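Local coordinates for intracellular protein transport protein USO1 (Saccharomyces cerevisiae S288c, PDB 6LSU), which acts as a membrane-tethering protein required for protein transport from the endoplasmic reticulum to the Golgi complex, at residues Q329-L342 against A362-F376. Residues are numbered along the deposited sequence; the frame is centred on the assembly and turned at random.
Sequences QNALLDSSVLMVVL and AANMVRSNEHAQLEF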
loop_
_atom_site.group_PDB
_atom_site.type_symbol
_atom_site.label_atom_id
_atom_site.label_comp_id
_atom_site.label_asym_id
_atom_site.label_seq_id
_atom_site.Cartn_x
_atom_site.Cartn_y
_atom_site.Cartn_z
ATOM N N GLN A 329 7.164 15.367 6.699
ATOM C CA GLN A 329 8.109 14.384 7.264
ATOM C C GLN A 329 8.602 14.946 8.605
ATOM O O GLN A 329 8.421 14.264 9.661
ATOM C CB GLN A 329 9.250 14.061 6.310
ATOM C CG GLN A 329 8.938 12.981 5.277
ATOM C CD GLN A 329 10.058 12.884 4.265
ATOM O OE1 GLN A 329 10.696 13.897 3.942
ATOM N NE2 GLN A 329 10.362 11.652 3.860
ATOM N N ASN A 330 9.175 16.163 8.545
ATOM C CA ASN A 330 9.716 16.944 9.691
ATOM C C ASN A 330 8.647 17.101 10.774
ATOM O O ASN A 330 8.938 16.793 11.921
ATOM C CB ASN A 330 10.239 18.301 9.218
ATOM C CG ASN A 330 11.515 18.223 8.403
ATOM O OD1 ASN A 330 12.217 17.222 8.420
ATOM N ND2 ASN A 330 11.853 19.312 7.732
ATOM N N ALA A 331 7.431 17.495 10.394
ATOM C CA ALA A 331 6.267 17.552 11.304
ATOM C C ALA A 331 6.074 16.188 11.991
ATOM O O ALA A 331 5.978 16.145 13.239
ATOM C CB ALA A 331 5.033 18.009 10.562
ATOM N N LEU A 332 6.018 15.092 11.230
ATOM C CA LEU A 332 5.742 13.742 11.830
ATOM C C LEU A 332 6.877 13.324 12.774
ATOM O O LEU A 332 6.606 12.527 13.719
ATOM C CB LEU A 332 5.548 12.717 10.718
ATOM C CG LEU A 332 4.248 12.841 9.949
ATOM C CD1 LEU A 332 4.381 12.170 8.596
ATOM C CD2 LEU A 332 3.093 12.277 10.738
ATOM N N LEU A 333 8.100 13.812 12.518
ATOM C CA LEU A 333 9.292 13.446 13.310
ATOM C C LEU A 333 9.234 14.166 14.657
ATOM O O LEU A 333 9.677 13.558 15.662
ATOM C CB LEU A 333 10.558 13.795 12.533
ATOM C CG LEU A 333 11.226 12.618 11.839
ATOM C CD1 LEU A 333 12.583 13.064 11.344
ATOM C CD2 LEU A 333 11.389 11.425 12.769
ATOM N N ASP A 334 8.619 15.351 14.674
ATOM C CA ASP A 334 8.427 16.195 15.880
ATOM C C ASP A 334 7.237 15.694 16.711
ATOM O O ASP A 334 6.714 16.491 17.518
ATOM C CB ASP A 334 8.202 17.664 15.503
ATOM C CG ASP A 334 8.402 18.620 16.671
ATOM O OD1 ASP A 334 8.919 18.152 17.729
ATOM O OD2 ASP A 334 8.067 19.815 16.512
ATOM N N SER A 335 6.816 14.444 16.543
ATOM C CA SER A 335 5.795 13.789 17.403
ATOM C C SER A 335 6.277 12.383 17.761
ATOM O O SER A 335 7.459 12.110 17.530
ATOM C CB SER A 335 4.434 13.783 16.730
ATOM O OG SER A 335 4.380 12.866 15.648
ATOM N N SER A 336 5.401 11.534 18.302
ATOM C CA SER A 336 5.738 10.118 18.603
ATOM C C SER A 336 5.452 9.188 17.404
ATOM O O SER A 336 5.680 7.983 17.535
ATOM C CB SER A 336 5.066 9.660 19.885
ATOM O OG SER A 336 3.701 10.066 19.951
ATOM N N VAL A 337 5.047 9.702 16.241
ATOM C CA VAL A 337 4.407 8.842 15.198
ATOM C C VAL A 337 5.425 7.822 14.680
ATOM O O VAL A 337 5.081 6.633 14.669
ATOM C CB VAL A 337 3.734 9.638 14.068
ATOM C CG1 VAL A 337 3.018 8.699 13.113
ATOM C CG2 VAL A 337 2.732 10.625 14.609
ATOM N N LEU A 338 6.636 8.247 14.332
ATOM C CA LEU A 338 7.708 7.364 13.802
ATOM C C LEU A 338 7.981 6.231 14.771
ATOM O O LEU A 338 8.106 5.060 14.330
ATOM C CB LEU A 338 9.015 8.122 13.595
ATOM C CG LEU A 338 10.132 7.263 12.977
ATOM C CD1 LEU A 338 9.693 6.671 11.638
ATOM C CD2 LEU A 338 11.424 8.068 12.804
ATOM N N MET A 339 8.151 6.564 16.024
ATOM C CA MET A 339 8.478 5.587 17.068
ATOM C C MET A 339 7.266 4.676 17.198
ATOM O O MET A 339 7.412 3.490 17.414
ATOM C CB MET A 339 8.773 6.288 18.402
ATOM C CG MET A 339 9.304 5.334 19.428
ATOM S SD MET A 339 10.946 4.783 18.893
ATOM C CE MET A 339 10.841 3.069 19.436
ATOM N N VAL A 340 6.076 5.226 17.145
ATOM C CA VAL A 340 4.858 4.373 17.303
ATOM C C VAL A 340 4.729 3.416 16.098
ATOM O O VAL A 340 4.407 2.225 16.341
ATOM C CB VAL A 340 3.595 5.213 17.517
ATOM C CG1 VAL A 340 2.366 4.310 17.586
ATOM C CG2 VAL A 340 3.723 6.008 18.805
ATOM N N VAL A 341 4.918 3.885 14.858
ATOM C CA VAL A 341 4.718 2.925 13.733
ATOM C C VAL A 341 5.830 1.846 13.748
ATOM O O VAL A 341 5.543 0.737 13.409
ATOM C CB VAL A 341 4.445 3.589 12.362
ATOM C CG1 VAL A 341 3.718 4.910 12.457
ATOM C CG2 VAL A 341 5.637 3.668 11.493
ATOM N N LEU A 342 7.051 2.158 14.178
ATOM C CA LEU A 342 8.168 1.180 14.260
ATOM C C LEU A 342 7.898 0.203 15.371
ATOM O O LEU A 342 8.296 -0.938 15.188
ATOM C CB LEU A 342 9.504 1.870 14.540
ATOM C CG LEU A 342 10.095 2.685 13.395
ATOM C CD1 LEU A 342 11.377 3.380 13.864
ATOM C CD2 LEU A 342 10.357 1.799 12.204
ATOM N N ALA A 362 6.704 3.891 7.704
ATOM C CA ALA A 362 7.993 4.437 8.197
ATOM C C ALA A 362 8.873 4.782 7.001
ATOM O O ALA A 362 9.618 5.732 7.096
ATOM C CB ALA A 362 8.724 3.486 9.141
ATOM N N ALA A 363 8.803 4.038 5.908
ATOM C CA ALA A 363 9.724 4.281 4.770
ATOM C C ALA A 363 9.333 5.634 4.145
ATOM O O ALA A 363 10.194 6.389 3.761
ATOM C CB ALA A 363 9.714 3.113 3.793
ATOM N N ASN A 364 8.061 5.891 3.988
ATOM C CA ASN A 364 7.571 7.192 3.468
ATOM C C ASN A 364 7.959 8.354 4.408
ATOM O O ASN A 364 8.428 9.379 3.950
ATOM C CB ASN A 364 6.073 7.144 3.301
ATOM C CG ASN A 364 5.674 6.403 2.053
ATOM O OD1 ASN A 364 6.303 6.551 0.994
ATOM N ND2 ASN A 364 4.563 5.689 2.191
ATOM N N MET A 365 7.909 8.118 5.702
ATOM C CA MET A 365 8.303 9.108 6.728
ATOM C C MET A 365 9.786 9.544 6.642
ATOM O O MET A 365 10.066 10.717 7.022
ATOM C CB MET A 365 8.023 8.534 8.118
ATOM C CG MET A 365 6.516 8.255 8.312
ATOM S SD MET A 365 6.200 8.222 10.053
ATOM C CE MET A 365 5.607 6.569 10.285
ATOM N N VAL A 366 10.719 8.693 6.187
ATOM C CA VAL A 366 12.187 8.986 6.326
ATOM C C VAL A 366 12.861 9.113 4.969
ATOM O O VAL A 366 13.954 9.652 4.893
ATOM C CB VAL A 366 12.910 7.947 7.174
ATOM C CG1 VAL A 366 12.237 7.741 8.498
ATOM C CG2 VAL A 366 13.038 6.636 6.455
ATOM N N ARG A 367 12.206 8.675 3.916
ATOM C CA ARG A 367 12.833 8.646 2.588
ATOM C C ARG A 367 13.435 10.007 2.256
ATOM O O ARG A 367 12.695 10.950 2.108
ATOM C CB ARG A 367 11.780 8.275 1.546
ATOM C CG ARG A 367 12.380 8.112 0.144
ATOM C CD ARG A 367 11.770 7.037 -0.737
ATOM N NE ARG A 367 10.380 6.834 -0.351
ATOM C CZ ARG A 367 9.867 5.710 0.110
ATOM N NH1 ARG A 367 10.609 4.641 0.195
ATOM N NH2 ARG A 367 8.611 5.653 0.500
ATOM N N SER A 368 14.738 10.099 2.102
ATOM C CA SER A 368 15.416 11.282 1.479
ATOM C C SER A 368 15.422 12.535 2.371
ATOM O O SER A 368 15.361 13.622 1.835
ATOM C CB SER A 368 14.754 11.599 0.178
ATOM O OG SER A 368 15.596 11.152 -0.840
ATOM N N ASN A 369 15.450 12.367 3.686
ATOM C CA ASN A 369 15.327 13.452 4.683
ATOM C C ASN A 369 16.457 13.176 5.661
ATOM O O ASN A 369 16.218 12.283 6.514
ATOM C CB ASN A 369 13.952 13.370 5.332
ATOM C CG ASN A 369 13.651 14.478 6.315
ATOM O OD1 ASN A 369 14.462 14.810 7.195
ATOM N ND2 ASN A 369 12.449 15.016 6.197
ATOM N N GLU A 370 17.641 13.801 5.452
ATOM C CA GLU A 370 18.786 13.709 6.387
ATOM C C GLU A 370 18.260 13.625 7.836
ATOM O O GLU A 370 18.604 12.707 8.572
ATOM C CB GLU A 370 19.674 14.948 6.234
ATOM C CG GLU A 370 20.856 14.822 5.295
ATOM C CD GLU A 370 22.077 15.585 5.793
ATOM O OE1 GLU A 370 22.766 16.258 4.966
ATOM O OE2 GLU A 370 22.312 15.534 7.026
ATOM N N HIS A 371 17.451 14.593 8.242
ATOM C CA HIS A 371 17.002 14.756 9.651
ATOM C C HIS A 371 16.234 13.484 10.083
ATOM O O HIS A 371 16.503 12.937 11.208
ATOM C CB HIS A 371 16.134 16.023 9.810
ATOM C CG HIS A 371 15.665 16.137 11.213
ATOM N ND1 HIS A 371 14.374 16.216 11.564
ATOM C CD2 HIS A 371 16.345 15.976 12.348
ATOM C CE1 HIS A 371 14.267 16.121 12.867
ATOM N NE2 HIS A 371 15.459 15.980 13.367
ATOM N N ALA A 372 15.301 13.022 9.247
ATOM C CA ALA A 372 14.567 11.746 9.484
ATOM C C ALA A 372 15.542 10.554 9.520
ATOM O O ALA A 372 15.530 9.826 10.515
ATOM C CB ALA A 372 13.423 11.563 8.494
ATOM N N GLN A 373 16.433 10.442 8.564
ATOM C CA GLN A 373 17.463 9.376 8.504
ATOM C C GLN A 373 18.437 9.434 9.691
ATOM O O GLN A 373 18.752 8.349 10.307
ATOM C CB GLN A 373 18.219 9.492 7.189
ATOM C CG GLN A 373 17.294 9.209 6.009
ATOM C CD GLN A 373 17.856 9.676 4.697
ATOM O OE1 GLN A 373 18.782 10.465 4.653
ATOM N NE2 GLN A 373 17.347 9.130 3.609
ATOM N N LEU A 374 18.973 10.627 10.009
ATOM C CA LEU A 374 19.900 10.703 11.165
ATOM C C LEU A 374 19.147 10.431 12.484
ATOM O O LEU A 374 19.713 9.830 13.362
ATOM C CB LEU A 374 20.627 12.044 11.127
ATOM C CG LEU A 374 21.661 12.122 10.007
ATOM C CD1 LEU A 374 22.158 13.531 9.857
ATOM C CD2 LEU A 374 22.832 11.211 10.286
ATOM N N GLU A 375 17.852 10.694 12.577
ATOM C CA GLU A 375 17.129 10.399 13.836
ATOM C C GLU A 375 16.907 8.890 13.916
ATOM O O GLU A 375 17.124 8.291 15.017
ATOM C CB GLU A 375 15.861 11.234 13.889
ATOM C CG GLU A 375 16.162 12.627 14.380
ATOM C CD GLU A 375 16.540 12.659 15.855
ATOM O OE1 GLU A 375 17.756 12.854 16.193
ATOM O OE2 GLU A 375 15.619 12.482 16.674
ATOM N N PHE A 376 16.535 8.324 12.758
ATOM C CA PHE A 376 16.301 6.875 12.543
ATOM C C PHE A 376 17.499 6.056 13.023
ATOM O O PHE A 376 17.339 5.067 13.761
ATOM C CB PHE A 376 16.006 6.615 11.067
ATOM C CG PHE A 376 15.330 5.288 10.857
ATOM C CD1 PHE A 376 13.986 5.138 11.156
ATOM C CD2 PHE A 376 16.062 4.197 10.408
ATOM C CE1 PHE A 376 13.374 3.914 10.978
ATOM C CE2 PHE A 376 15.463 2.966 10.269
ATOM C CZ PHE A 376 14.127 2.816 10.552
#
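Gln329 and Asn369 set their amides steeply against each other, the planes 72° apart, and Asn330 presents a third amide at 86° to that of Asn369. Both acceptors lie in the plane of the Asn369 amide, ND2 giving one hydrogen to each: one to Gln329 OE1 (3.1 Å), nearly straight, and one to Asn330 OD1 (3.1 Å). On the acceptor side the donor stands above each carbonyl plane. Asn330 OD1 also lies at the edge of the His371 ring, while Leu338 CD2 meets the edge of Phe376 and Leu342 CD1 approaches that ring obliquely. The ring of Tyr434, outside the contact, meets that of Phe376.

The Gln329 chain, extended beyond CG, carries NE2 to the end of helix 354-366, where it donates to Asn364 O (3.0 Å) and Arg367 O (3.0 Å), the second bond lying close to its amide plane. With a leucine in place of Gln329, both carbonyls and one hydrogen of Asn369 ND2 would probably lose their partners. Asn369 itself N-caps helix 370-376: CG anti to the backbone N (chi1 -176°) lets OD1 accept from Ala372 N (2.8 Å).

Beside this polar cluster, Leu338 enters as a knob among Ala362, Met365, Val366 and Phe376, its CD1 4.1 Å from Met365 SD. Val341 adds to the apolar side, its CG2 3.9 Å from Ala362 CB. Ala362 CB lies 3.9 Å from Leu342 CD2, and Leu430 of helix 421-435 packs on the same alanine.

Segments 337-342 and 362-366 thus run roughly antiparallel, packed by apolar side chains within ARM 6 of the globular head, whereas amides tie helix 325-333 to the Val366-Asn369 turn, where ARM 6 passes into ARM 7, satisfying backbone carbonyls at a helix end and joining consecutive repeats.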